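Local coordinates for kojibiose phosphorylase (Gut metagenome, PDB 6W0P), which belongs to glycoside hydrolase family 65 and pairs an N-terminal beta-sandwich domain with a helical catalytic domain and a small C-terminal domain, at residues F45-Y50 against N90-R95; E170-S175 against E230-Y235; N196-T201 against Y224-K229. One frame throughout, in Å; residues are numbered along the deposited sequence.

Contact 1: residues F45-Y50 against N90-R95; sequences FFDETY and NFFKIR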
loop_
_atom_site.group_PDB
_atom_site.type_symbol
_atom_site.label_atom_id
_atom_site.label_comp_id
_atom_site.label_asym_id
_atom_site.label_seq_id
_atom_site.Cartn_x
_atom_site.Cartn_y
_atom_site.Cartn_z
ATOM N N PHE A 45 -18.524 30.441 2.853
ATOM C CA PHE A 45 -17.848 30.859 4.092
ATOM C C PHE A 45 -18.283 32.302 4.338
ATOM O O PHE A 45 -18.501 33.029 3.371
ATOM C CB PHE A 45 -16.333 30.683 3.986
ATOM C CG PHE A 45 -15.687 31.521 2.914
ATOM C CD1 PHE A 45 -15.337 32.837 3.164
ATOM C CD2 PHE A 45 -15.451 30.996 1.659
ATOM C CE1 PHE A 45 -14.751 33.613 2.171
ATOM C CE2 PHE A 45 -14.888 31.774 0.661
ATOM C CZ PHE A 45 -14.532 33.079 0.919
ATOM N N PHE A 46 -18.478 32.640 5.605
ATOM C CA PHE A 46 -18.729 34.010 6.106
ATOM C C PHE A 46 -17.643 34.952 5.597
ATOM O O PHE A 46 -16.455 34.599 5.625
ATOM C CB PHE A 46 -18.795 34.018 7.638
ATOM C CG PHE A 46 -20.024 33.359 8.209
ATOM C CD1 PHE A 46 -21.011 32.830 7.382
ATOM C CD2 PHE A 46 -20.220 33.307 9.576
ATOM C CE1 PHE A 46 -22.159 32.255 7.913
ATOM C CE2 PHE A 46 -21.362 32.722 10.104
ATOM C CZ PHE A 46 -22.334 32.207 9.274
ATOM N N ASP A 47 -18.065 36.136 5.162
ATOM C CA ASP A 47 -17.172 37.204 4.645
ATOM C C ASP A 47 -16.337 37.716 5.818
ATOM O O ASP A 47 -15.117 37.664 5.720
ATOM C CB ASP A 47 -17.998 38.309 3.998
ATOM C CG ASP A 47 -19.084 37.730 3.114
ATOM O OD1 ASP A 47 -18.836 37.630 1.904
ATOM O OD2 ASP A 47 -20.157 37.354 3.655
ATOM N N GLU A 48 -16.997 38.137 6.889
ATOM C CA GLU A 48 -16.358 38.707 8.104
ATOM C C GLU A 48 -15.562 37.608 8.803
ATOM O O GLU A 48 -15.767 36.439 8.459
ATOM C CB GLU A 48 -17.402 39.310 9.052
ATOM C CG GLU A 48 -18.289 38.286 9.762
ATOM C CD GLU A 48 -19.449 37.708 8.959
ATOM O OE1 GLU A 48 -19.566 38.049 7.776
ATOM O OE2 GLU A 48 -20.223 36.910 9.515
ATOM N N THR A 49 -14.712 37.980 9.760
ATOM C CA THR A 49 -14.021 37.030 10.680
ATOM C C THR A 49 -15.038 36.037 11.273
ATOM O O THR A 49 -16.093 36.459 11.756
ATOM C CB THR A 49 -13.261 37.803 11.765
ATOM O OG1 THR A 49 -12.230 38.532 11.099
ATOM C CG2 THR A 49 -12.671 36.916 12.840
ATOM N N TYR A 50 -14.745 34.741 11.214
ATOM C CA TYR A 50 -15.526 33.701 11.933
ATOM C C TYR A 50 -14.539 32.745 12.591
ATOM O O TYR A 50 -13.670 32.185 11.887
ATOM C CB TYR A 50 -16.510 32.964 11.018
ATOM C CG TYR A 50 -17.362 31.917 11.706
ATOM C CD1 TYR A 50 -18.449 32.264 12.493
ATOM C CD2 TYR A 50 -17.098 30.567 11.554
ATOM C CE1 TYR A 50 -19.250 31.306 13.097
ATOM C CE2 TYR A 50 -17.882 29.598 12.156
ATOM C CZ TYR A 50 -18.963 29.963 12.931
ATOM O OH TYR A 50 -19.735 28.991 13.516
ATOM N N ASN A 90 -8.893 34.638 -1.278
ATOM C CA ASN A 90 -10.195 34.975 -0.640
ATOM C C ASN A 90 -10.531 36.439 -0.974
ATOM O O ASN A 90 -9.874 37.324 -0.395
ATOM C CB ASN A 90 -10.131 34.743 0.874
ATOM C CG ASN A 90 -11.424 35.106 1.575
ATOM O OD1 ASN A 90 -12.325 35.678 0.962
ATOM N ND2 ASN A 90 -11.527 34.752 2.850
ATOM N N PHE A 91 -11.454 36.688 -1.913
ATOM C CA PHE A 91 -11.758 38.051 -2.442
ATOM C C PHE A 91 -13.092 38.553 -1.887
ATOM O O PHE A 91 -13.558 39.599 -2.331
ATOM C CB PHE A 91 -11.738 38.067 -3.970
ATOM C CG PHE A 91 -12.588 37.024 -4.651
ATOM C CD1 PHE A 91 -13.974 37.120 -4.656
ATOM C CD2 PHE A 91 -11.995 35.961 -5.321
ATOM C CE1 PHE A 91 -14.745 36.154 -5.278
ATOM C CE2 PHE A 91 -12.769 35.009 -5.960
ATOM C CZ PHE A 91 -14.140 35.109 -5.945
ATOM N N PHE A 92 -13.693 37.820 -0.949
ATOM C CA PHE A 92 -14.958 38.216 -0.273
ATOM C C PHE A 92 -14.671 38.617 1.175
ATOM O O PHE A 92 -15.588 39.129 1.852
ATOM C CB PHE A 92 -15.980 37.078 -0.335
ATOM C CG PHE A 92 -16.677 36.881 -1.665
ATOM C CD1 PHE A 92 -17.064 37.958 -2.450
ATOM C CD2 PHE A 92 -17.020 35.609 -2.094
ATOM C CE1 PHE A 92 -17.739 37.758 -3.645
ATOM C CE2 PHE A 92 -17.703 35.413 -3.282
ATOM C CZ PHE A 92 -18.058 36.488 -4.057
ATOM N N LYS A 93 -13.429 38.422 1.622
ATOM C CA LYS A 93 -13.015 38.664 3.024
ATOM C C LYS A 93 -13.246 40.128 3.413
ATOM O O LYS A 93 -12.812 41.040 2.686
ATOM C CB LYS A 93 -11.547 38.316 3.256
ATOM C CG LYS A 93 -11.131 38.435 4.715
ATOM C CD LYS A 93 -9.797 37.811 4.990
ATOM C CE LYS A 93 -9.257 38.220 6.346
ATOM N NZ LYS A 93 -7.882 37.721 6.557
ATOM N N ILE A 94 -13.924 40.334 4.533
ATOM C CA ILE A 94 -14.068 41.683 5.154
ATOM C C ILE A 94 -13.669 41.597 6.625
ATOM O O ILE A 94 -13.543 40.470 7.169
ATOM C CB ILE A 94 -15.500 42.237 4.996
ATOM C CG1 ILE A 94 -16.500 41.478 5.871
ATOM C CG2 ILE A 94 -15.913 42.230 3.533
ATOM C CD1 ILE A 94 -17.929 41.963 5.746
ATOM N N ARG A 95 -13.533 42.765 7.246
ATOM C CA ARG A 95 -13.558 42.894 8.718
ATOM C C ARG A 95 -14.492 44.046 9.066
ATOM O O ARG A 95 -14.391 45.134 8.445
ATOM C CB ARG A 95 -12.146 43.069 9.280
ATOM C CG ARG A 95 -11.288 41.835 9.069
ATOM C CD ARG A 95 -9.880 42.011 9.589
ATOM N NE ARG A 95 -9.823 41.882 11.029
ATOM C CZ ARG A 95 -9.055 42.617 11.841
ATOM N NH1 ARG A 95 -8.297 43.597 11.367
ATOM N NH2 ARG A 95 -9.084 42.394 13.144
HETATM O O HOH W 1 -13.582 35.592 5.085
HETATM O O HOH W 2 -12.153 38.236 8.556
#
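Asn-90 holds CG anti to its own backbone N (chi1 179°), which carries its amide across to the ring of Phe-45; the ring comes to meet it because Phe-45 sets CG between the backbone N and the carbonyl carbon. The two groups approach from opposite directions with their planes nearly perpendicular, 81° apart, and Asn-90 OD1 sits at the ring edge, 3.4 Å from Phe-45 CE1. That same oxygen accepts the backbone N-H of Phe-92 at 3.2 Å, closing an Asx turn, while Asn-90 ND2 donates to a water that also lies within bonding distance of Asp-47 O. One amide thus shapes its own loop and reaches the opposite one. Asp-47 O takes a direct bond as well, from Ile-94 N at 3.2 Å; the bond is straight at hydrogen (171°), but the donor stands above the carbonyl plane rather than on a lone pair. Beside it, Asp-47 CB presses on Phe-92 O at 3.3 Å, and the CG1 branch of Ile-94 lies 3.5 Å from Glu-48 N. A second water bridges Thr-49 OG1 and Ile-94 O, donating to both. The acids at the bend look elsewhere: Asp-47 forms salt bridges with Arg-143 and Arg-126, and Glu-48 pairs with Arg-126, so the buried carboxylates are met by arginines. Thr-49 OG1 and Arg-95 NE share Glu-102 as partner. The case illustrates how an irregular loop can be held by one carbonyl, two waters and buried acid-arginine pairs: Asp-47, Glu-48 and Ile-94 all touch Ile-141 of strand 135-145 in the ten-stranded sheet, so residues 45-50 pack at the start of strand 94-98 within the beta-sandwich of the family 65 N-terminal domain.

Contact 2: residues E170-S175 against E230-Y235; sequences ELHLDS and EVILNY
Leu-171 and Leu-233, and then Leu-173 and Val-231, form successive hydrogen-bonded pairs of an antiparallel ladder, the short strands running at 171° to each other with their axes 4.7 Å apart. The first pair's bonds measure 3.0 Å from Leu-171 N to Leu-233 O and 2.9 Å from Leu-233 N to Leu-171 O. On the face that carries Glu-170, CG of His-172 (chi1 -63°) and CG1 of Ile-232 are both anti to the carbonyl carbon, which sends the two side chains up side by side: Ile-232 CG1 stands 3.9 Å from the centroid of the His-172 ring, only 9° off its normal, a CH-pi contact. His-172 NE2 donates at 3.1 Å, nearly in the ring plane, to the anti lone pair of Glu-170 OE1, further fixing the ring's rotation; Lys-168 forms a salt bridge with that carboxylate's other oxygen. Farther along, a water donates to Glu-230 OE1 and, weakly, to Asp-174 OD1, which also accepts from Asn-176 N; it may ease the proximity of two like charges. The face of Leu-171, Leu-173, Val-231 and Leu-233 is apolar, with Leu-173 CD1 3.8 Å from Val-231 CG2. Tyr-235, whose OH bonds to Thr-217 OG1, brings CE2 to 3.8 Å from Leu-171 CG. With its leucines facing strands 197-204 and 210-217, this ladder exemplifies an antiparallel pair within a beta-sandwich, mostly polar on one face and packed against the opposing sheet on the other.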
loop_
_atom_site.group_PDB
_atom_site.type_symbol
_atom_site.label_atom_id
_atom_site.label_comp_id
_atom_site.label_asym_id
_atom_site.label_seq_id
_atom_site.Cartn_x
_atom_site.Cartn_y
_atom_site.Cartn_z
ATOM N N GLU A 170 -13.285 46.867 6.515
ATOM C CA GLU A 170 -12.079 46.509 5.725
ATOM C C GLU A 170 -12.503 45.516 4.629
ATOM O O GLU A 170 -13.110 44.511 4.982
ATOM C CB GLU A 170 -11.003 45.892 6.620
ATOM C CG GLU A 170 -10.536 46.798 7.751
ATOM C CD GLU A 170 -9.474 46.212 8.679
ATOM O OE1 GLU A 170 -9.090 45.034 8.498
ATOM O OE2 GLU A 170 -9.042 46.925 9.598
ATOM N N LEU A 171 -12.202 45.810 3.364
ATOM C CA LEU A 171 -12.281 44.846 2.244
ATOM C C LEU A 171 -10.877 44.294 1.968
ATOM O O LEU A 171 -9.944 45.101 1.730
ATOM C CB LEU A 171 -12.866 45.514 0.992
ATOM C CG LEU A 171 -14.189 46.258 1.152
ATOM C CD1 LEU A 171 -14.724 46.638 -0.215
ATOM C CD2 LEU A 171 -15.213 45.434 1.913
ATOM N N HIS A 172 -10.757 42.962 1.965
ATOM C CA HIS A 172 -9.480 42.232 1.765
ATOM C C HIS A 172 -9.507 41.430 0.456
ATOM O O HIS A 172 -10.561 40.831 0.134
ATOM C CB HIS A 172 -9.219 41.299 2.944
ATOM C CG HIS A 172 -9.042 41.960 4.268
ATOM N ND1 HIS A 172 -8.061 41.559 5.157
ATOM C CD2 HIS A 172 -9.733 42.939 4.885
ATOM C CE1 HIS A 172 -8.155 42.271 6.260
ATOM N NE2 HIS A 172 -9.165 43.126 6.115
ATOM N N LEU A 173 -8.382 41.410 -0.261
ATOM C CA LEU A 173 -7.950 40.260 -1.092
ATOM C C LEU A 173 -6.818 39.573 -0.330
ATOM O O LEU A 173 -5.785 40.232 -0.096
ATOM C CB LEU A 173 -7.477 40.725 -2.471
ATOM C CG LEU A 173 -8.400 41.692 -3.201
ATOM C CD1 LEU A 173 -7.767 42.108 -4.513
ATOM C CD2 LEU A 173 -9.778 41.080 -3.439
ATOM N N ASP A 174 -7.035 38.325 0.076
ATOM C CA ASP A 174 -6.158 37.558 0.994
ATOM C C ASP A 174 -5.646 36.331 0.249
ATOM O O ASP A 174 -6.462 35.415 0.022
ATOM C CB ASP A 174 -6.912 37.138 2.264
ATOM C CG ASP A 174 -6.088 36.244 3.176
ATOM O OD1 ASP A 174 -4.891 36.086 2.870
ATOM O OD2 ASP A 174 -6.635 35.715 4.189
ATOM N N SER A 175 -4.365 36.297 -0.126
ATOM C CA SER A 175 -3.786 35.110 -0.800
ATOM C C SER A 175 -2.760 34.436 0.117
ATOM O O SER A 175 -1.874 33.751 -0.413
ATOM C CB SER A 175 -3.226 35.448 -2.159
ATOM O OG SER A 175 -2.854 34.262 -2.858
ATOM N N GLU A 230 -1.542 40.252 0.422
ATOM C CA GLU A 230 -2.883 40.792 0.768
ATOM C C GLU A 230 -2.926 42.307 0.534
ATOM O O GLU A 230 -1.915 43.008 0.809
ATOM C CB GLU A 230 -3.313 40.402 2.188
ATOM C CG GLU A 230 -2.723 41.243 3.294
ATOM C CD GLU A 230 -3.221 40.934 4.701
ATOM O OE1 GLU A 230 -4.187 40.161 4.835
ATOM O OE2 GLU A 230 -2.630 41.479 5.659
ATOM N N VAL A 231 -4.064 42.793 0.038
ATOM C CA VAL A 231 -4.345 44.250 -0.033
ATOM C C VAL A 231 -5.655 44.524 0.703
ATOM O O VAL A 231 -6.499 43.637 0.770
ATOM C CB VAL A 231 -4.338 44.751 -1.485
ATOM C CG1 VAL A 231 -2.958 44.544 -2.088
ATOM C CG2 VAL A 231 -5.423 44.094 -2.330
ATOM N N ILE A 232 -5.764 45.706 1.296
ATOM C CA ILE A 232 -6.911 46.110 2.156
ATOM C C ILE A 232 -7.344 47.513 1.727
ATOM O O ILE A 232 -6.467 48.361 1.491
ATOM C CB ILE A 232 -6.545 46.021 3.651
ATOM C CG1 ILE A 232 -5.928 44.667 4.003
ATOM C CG2 ILE A 232 -7.746 46.331 4.531
ATOM C CD1 ILE A 232 -5.464 44.563 5.445
ATOM N N LEU A 233 -8.646 47.709 1.581
ATOM C CA LEU A 233 -9.285 49.034 1.524
ATOM C C LEU A 233 -9.974 49.270 2.879
ATOM O O LEU A 233 -10.754 48.399 3.304
ATOM C CB LEU A 233 -10.261 49.037 0.342
ATOM C CG LEU A 233 -9.637 49.080 -1.056
ATOM C CD1 LEU A 233 -10.664 48.724 -2.127
ATOM C CD2 LEU A 233 -9.044 50.444 -1.356
ATOM N N ASN A 234 -9.657 50.392 3.551
ATOM C CA ASN A 234 -10.236 50.805 4.866
ATOM C C ASN A 234 -11.361 51.814 4.625
ATOM O O ASN A 234 -11.128 52.795 3.889
ATOM C CB ASN A 234 -9.197 51.438 5.801
ATOM C CG ASN A 234 -8.121 50.463 6.225
ATOM O OD1 ASN A 234 -8.416 49.328 6.609
ATOM N ND2 ASN A 234 -6.870 50.898 6.170
ATOM N N TYR A 235 -12.535 51.582 5.213
ATOM C CA TYR A 235 -13.678 52.536 5.179
ATOM C C TYR A 235 -14.038 52.882 6.623
ATOM O O TYR A 235 -14.223 51.974 7.448
ATOM C CB TYR A 235 -14.846 51.992 4.348
ATOM C CG TYR A 235 -14.448 51.636 2.936
ATOM C CD1 TYR A 235 -14.449 52.588 1.929
ATOM C CD2 TYR A 235 -14.025 50.354 2.613
ATOM C CE1 TYR A 235 -14.037 52.281 0.645
ATOM C CE2 TYR A 235 -13.613 50.031 1.333
ATOM C CZ TYR A 235 -13.611 50.999 0.349
ATOM O OH TYR A 235 -13.199 50.690 -0.908
HETATM O O HOH W 3 -3.465 37.594 4.756
#

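Contact 3: residues N196-T201 against Y224-K229; sequences NSIGLT and YQLNQK
Ile-198 meets Tyr-224 and Leu-226 in a sheet-on-sheet contact at the margin of the beta-sandwich, where strand 197-204 of the ten-stranded sheet faces strand 223-227, an outermost strand of the five-stranded one. The short segments run almost parallel, 10° apart, but their axes stay 8.8 Å from each other. That spacing leaves room for side chains between the backbones, and apolar groups carry the interface. Ile-198 does most of the work. With CG1 anti to its backbone N (chi1 -169°) and the chain extended beyond it, the residue brings CD1 within reach of both Tyr-224 and Leu-226. Ile-198 CG1 lies 3.8 Å from Leu-226 CD2, the two side chains sliding past each other in opposite directions. Its tip, CD1, reaches Tyr-224 CB at 3.9 Å and the near ring atom CD2, obliquely to the ring, which also makes a cation-pi contact with Lys-193. Val-231 and Leu-233 of strand 230-239 also touch Ile-198, extending this apolar layer into the sandwich interior. Beyond the end of strand 223-227, the side chain of Lys-229 starts off away from residues 196-201, and NZ donates to Gln-228 OE1 on a lone pair and to Asn-176 OD1. What Lys-229 offers across the interface is its backbone, for Leu-200, with CG between the backbone N and the carbonyl carbon (chi1 50°), brings CD2 to 3.4 Å from Lys-229 O.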
loop_
_atom_site.group_PDB
_atom_site.type_symbol
_atom_site.label_atom_id
_atom_site.label_comp_id
_atom_site.label_asym_id
_atom_site.label_seq_id
_atom_site.Cartn_x
_atom_site.Cartn_y
_atom_site.Cartn_z
ATOM N N ASN A 196 -8.467 53.991 -8.683
ATOM C CA ASN A 196 -9.463 53.521 -7.685
ATOM C C ASN A 196 -9.412 51.994 -7.579
ATOM O O ASN A 196 -10.325 51.415 -6.934
ATOM C CB ASN A 196 -10.866 54.035 -8.003
ATOM C CG ASN A 196 -11.008 55.511 -7.694
ATOM O OD1 ASN A 196 -11.400 56.298 -8.557
ATOM N ND2 ASN A 196 -10.690 55.882 -6.464
ATOM N N SER A 197 -8.373 51.374 -8.137
ATOM C CA SER A 197 -8.230 49.902 -8.214
ATOM C C SER A 197 -7.058 49.464 -7.339
ATOM O O SER A 197 -6.056 50.192 -7.280
ATOM C CB SER A 197 -8.097 49.475 -9.647
ATOM O OG SER A 197 -9.337 49.675 -10.327
ATOM N N ILE A 198 -7.212 48.357 -6.611
ATOM C CA ILE A 198 -6.153 47.780 -5.730
ATOM C C ILE A 198 -6.116 46.288 -6.016
ATOM O O ILE A 198 -7.188 45.753 -6.295
ATOM C CB ILE A 198 -6.443 48.091 -4.251
ATOM C CG1 ILE A 198 -5.254 47.752 -3.358
ATOM C CG2 ILE A 198 -7.717 47.407 -3.768
ATOM C CD1 ILE A 198 -5.370 48.318 -1.954
ATOM N N GLY A 199 -4.951 45.641 -5.958
ATOM C CA GLY A 199 -4.870 44.220 -6.338
ATOM C C GLY A 199 -3.537 43.587 -6.031
ATOM O O GLY A 199 -2.669 44.257 -5.467
ATOM N N LEU A 200 -3.409 42.304 -6.357
ATOM C CA LEU A 200 -2.168 41.517 -6.160
ATOM C C LEU A 200 -1.979 40.569 -7.342
ATOM O O LEU A 200 -2.957 40.293 -8.060
ATOM C CB LEU A 200 -2.217 40.758 -4.830
ATOM C CG LEU A 200 -3.468 39.934 -4.539
ATOM C CD1 LEU A 200 -3.460 38.627 -5.326
ATOM C CD2 LEU A 200 -3.572 39.659 -3.031
ATOM N N THR A 201 -0.745 40.144 -7.547
ATOM C CA THR A 201 -0.347 39.090 -8.499
ATOM C C THR A 201 0.472 38.075 -7.712
ATOM O O THR A 201 1.421 38.500 -7.000
ATOM C CB THR A 201 0.460 39.637 -9.679
ATOM O OG1 THR A 201 -0.383 40.533 -10.405
ATOM C CG2 THR A 201 0.953 38.537 -10.594
ATOM N N TYR A 224 -5.618 52.604 2.541
ATOM C CA TYR A 224 -5.347 51.268 1.954
ATOM C C TYR A 224 -4.026 50.707 2.490
ATOM O O TYR A 224 -3.195 51.488 2.959
ATOM C CB TYR A 224 -5.353 51.375 0.430
ATOM C CG TYR A 224 -4.217 52.140 -0.204
ATOM C CD1 TYR A 224 -4.279 53.515 -0.397
ATOM C CD2 TYR A 224 -3.093 51.475 -0.679
ATOM C CE1 TYR A 224 -3.251 54.203 -1.027
ATOM C CE2 TYR A 224 -2.057 52.147 -1.308
ATOM C CZ TYR A 224 -2.133 53.519 -1.486
ATOM O OH TYR A 224 -1.099 54.172 -2.103
ATOM N N GLN A 225 -3.838 49.389 2.407
ATOM C CA GLN A 225 -2.554 48.723 2.753
ATOM C C GLN A 225 -2.159 47.760 1.632
ATOM O O GLN A 225 -3.034 47.055 1.112
ATOM C CB GLN A 225 -2.640 47.970 4.084
ATOM C CG GLN A 225 -3.238 48.784 5.227
ATOM C CD GLN A 225 -3.664 47.915 6.390
ATOM O OE1 GLN A 225 -2.867 47.157 6.961
ATOM N NE2 GLN A 225 -4.952 47.993 6.720
ATOM N N LEU A 226 -0.872 47.717 1.299
ATOM C CA LEU A 226 -0.263 46.691 0.419
ATOM C C LEU A 226 0.714 45.855 1.256
ATOM O O LEU A 226 1.875 46.280 1.441
ATOM C CB LEU A 226 0.435 47.377 -0.759
ATOM C CG LEU A 226 -0.416 48.339 -1.587
ATOM C CD1 LEU A 226 0.451 49.023 -2.643
ATOM C CD2 LEU A 226 -1.602 47.632 -2.241
ATOM N N ASN A 227 0.265 44.694 1.732
ATOM C CA ASN A 227 1.085 43.730 2.520
ATOM C C ASN A 227 1.417 42.509 1.668
ATOM O O ASN A 227 0.844 42.355 0.584
ATOM C CB ASN A 227 0.344 43.331 3.791
ATOM C CG ASN A 227 -0.193 44.564 4.473
ATOM O OD1 ASN A 227 0.534 45.541 4.635
ATOM N ND2 ASN A 227 -1.467 44.541 4.812
ATOM N N GLN A 228 2.304 41.654 2.152
ATOM C CA GLN A 228 2.734 40.468 1.373
ATOM C C GLN A 228 1.479 39.604 1.104
ATOM O O GLN A 228 0.828 39.142 2.063
ATOM C CB GLN A 228 3.931 39.811 2.067
ATOM C CG GLN A 228 3.590 38.931 3.258
ATOM C CD GLN A 228 3.096 37.569 2.824
ATOM O OE1 GLN A 228 3.134 37.229 1.640
ATOM N NE2 GLN A 228 2.615 36.783 3.777
ATOM N N LYS A 229 1.096 39.490 -0.166
ATOM C CA LYS A 229 -0.010 38.627 -0.681
ATOM C C LYS A 229 -1.384 39.045 -0.131
ATOM O O LYS A 229 -2.313 38.239 -0.252
ATOM C CB LYS A 229 0.291 37.155 -0.377
ATOM C CG LYS A 229 1.543 36.623 -1.065
ATOM C CD LYS A 229 1.601 35.127 -1.259
ATOM C CE LYS A 229 1.175 34.326 -0.052
ATOM N NZ LYS A 229 2.154 34.415 1.047
#

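How the contacts relate
All three contacts lie in the N-terminal domain, on the same side of the chain's centre; each has at least one segment in the five-stranded sheet, while contact 3 reaches over to the ten-stranded one. Contact 1 comes first along the chain; contact 3 is nested inside the loop closed by contact 2. The centres of contacts 1 and 2 are about 10 Å apart, joined where strand 94-98 neighbours strand 165-174; those of contacts 2 and 3 are about 7 Å apart, joined where strand 230-239 neighbours strand 223-227. Contacts 1 and 3, about 16 Å apart between centres, do not touch. Pairing within one sheet thus continues into packing between sheets, showing how chain-distant segments build a single sandwich.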